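PDB 3G85: transcriptional regulator (LacI family) from Clostridium acetobutylicum ATCC 824, which probably acts as a DNA-binding transcription factor of the LacI family, recognising cis-regulatory DNA to control gene expression. Local coordinates for residues A[19-24]-A[136-141]. Numbering follows the deposited sequence.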
# COMPACT_ATOMS: atom_id res chain seq x y z
N SER A 19 7.83 -2.84 10.23
CA SER A 19 7.68 -4.31 10.33
C SER A 19 8.45 -5.07 9.22
O SER A 19 8.50 -4.65 8.05
CB SER A 19 6.19 -4.64 10.26
OG SER A 19 6.01 -6.03 10.44
N SER A 20 9.05 -6.20 9.59
CA SER A 20 9.79 -7.02 8.63
C SER A 20 8.90 -7.64 7.52
O SER A 20 9.40 -8.09 6.49
CB SER A 20 10.59 -8.10 9.40
OG SER A 20 9.69 -9.02 9.98
N ASP A 21 7.59 -7.69 7.72
CA ASP A 21 6.75 -8.27 6.64
C ASP A 21 6.55 -7.31 5.44
O ASP A 21 6.12 -7.74 4.38
CB ASP A 21 5.42 -8.81 7.17
CG ASP A 21 4.54 -7.75 7.82
OD1 ASP A 21 5.02 -6.63 8.11
OD2 ASP A 21 3.35 -8.06 8.05
N ILE A 22 6.86 -6.02 5.64
CA ILE A 22 6.66 -5.04 4.60
C ILE A 22 7.75 -5.22 3.52
O ILE A 22 8.93 -5.41 3.84
CB ILE A 22 6.72 -3.59 5.13
CG1 ILE A 22 5.74 -3.39 6.32
CG2 ILE A 22 6.42 -2.63 3.96
CD1 ILE A 22 6.01 -2.12 7.17
N SER A 23 7.33 -5.13 2.26
CA SER A 23 8.26 -5.07 1.15
C SER A 23 9.27 -3.94 1.41
O SER A 23 8.88 -2.78 1.55
CB SER A 23 7.49 -4.81 -0.14
OG SER A 23 8.40 -4.62 -1.21
N VAL A 24 10.56 -4.28 1.47
CA VAL A 24 11.57 -3.30 1.90
C VAL A 24 11.66 -2.12 0.97
O VAL A 24 12.03 -1.02 1.39
CB VAL A 24 13.01 -3.89 2.09
CG1 VAL A 24 13.01 -4.99 3.14
CG2 VAL A 24 13.58 -4.40 0.76
N GLU A 136 -0.28 -12.05 -1.07
CA GLU A 136 -1.10 -12.25 0.14
C GLU A 136 -1.29 -10.95 0.94
O GLU A 136 -0.36 -10.14 1.06
CB GLU A 136 -0.49 -13.34 1.04
CG GLU A 136 0.82 -12.90 1.71
CD GLU A 136 1.37 -13.95 2.68
OE1 GLU A 136 0.56 -14.64 3.36
OE2 GLU A 136 2.62 -14.04 2.75
N SER A 137 -2.49 -10.74 1.47
CA SER A 137 -2.79 -9.52 2.21
C SER A 137 -2.03 -9.50 3.53
O SER A 137 -2.12 -10.43 4.32
CB SER A 137 -4.28 -9.38 2.45
OG SER A 137 -4.99 -9.41 1.23
N LEU A 138 -1.25 -8.45 3.73
CA LEU A 138 -0.54 -8.30 5.00
C LEU A 138 -1.40 -7.62 6.06
O LEU A 138 -0.98 -7.51 7.20
CB LEU A 138 0.75 -7.51 4.81
CG LEU A 138 1.75 -8.20 3.88
CD1 LEU A 138 3.00 -7.35 3.84
CD2 LEU A 138 2.04 -9.63 4.34
N ASN A 139 -2.59 -7.17 5.66
CA ASN A 139 -3.54 -6.52 6.59
C ASN A 139 -4.91 -6.36 5.93
O ASN A 139 -5.09 -6.74 4.76
CB ASN A 139 -3.03 -5.14 7.00
CG ASN A 139 -2.67 -4.28 5.80
OD1 ASN A 139 -3.38 -4.26 4.81
ND2 ASN A 139 -1.55 -3.59 5.89
N ASP A 140 -5.85 -5.77 6.68
CA ASP A 140 -7.22 -5.60 6.22
C ASP A 140 -7.32 -4.64 5.03
O ASP A 140 -8.13 -4.85 4.12
CB ASP A 140 -8.10 -5.08 7.35
CG ASP A 140 -8.58 -6.16 8.28
OD1 ASP A 140 -7.93 -7.23 8.38
OD2 ASP A 140 -9.63 -5.94 8.91
N ALA A 141 -6.52 -3.57 5.07
CA ALA A 141 -6.42 -2.61 3.98
C ALA A 141 -6.18 -3.31 2.65
O ALA A 141 -6.84 -3.01 1.67
CB ALA A 141 -5.30 -1.62 4.25
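Across the cleft between the two lobes of the periplasmic binding protein-like fold, Asp-21 meets Leu-138. Asp-21 lies in the loop that follows strand 13-19 of one sheet; Leu-138 lies in the loop running from strand 131-134 of the other sheet into helix 140-155. The CA atoms of this pair are 7.5 Å apart, and the segments bury just 115 Å² between them, evidence of a slight bridge between lobes. Leu-138 and Asp-21 account for nearly all of it, and the closest approach is made by a methyl: Leu-138 CD1 sits 3.2 Å from Asp-21 O, close for a carbon-oxygen contact, and 4.4 Å from Ile-22 CA. The extended leucine chain (chi2 -177°) carries this methyl to the aspartate backbone. The two side chains pass alongside one another, pointing opposite ways, and the nearest side-chain pair is Asp-21 OD2 and Leu-138 CB, 4.2 Å apart.

The carboxylate is anchored within its own lobe. Ser-19 to Ile-22 form a type I beta turn, closed by the bond from Ile-22 N to Ser-19 O (3.2 Å). With chi1 at 61°, Asp-21 CG stands between its backbone N and carbonyl carbon, and OD1 receives the hydroxyl OG of Ser-19 at 2.6 Å. That donor approaches 56° out of the carboxylate plane. A second bond to OD1 comes from Asn-76 ND2, so two donors grip this oxygen.

In LacI-family regulators, the cleft between the lobes is where small effectors bind; a glycerol, probably from the crystallisation liquor, lies about 5 Å from the Leu-138 side chain, which is consistent with a pocket here but does not identify a ligand. Next to the leucine, Asn-139 is the N-cap of helix 140-155: its OD1 accepts Met-142 N. Its ND2 donates to Asn-76 OD1, tying both segments to the same asparagine.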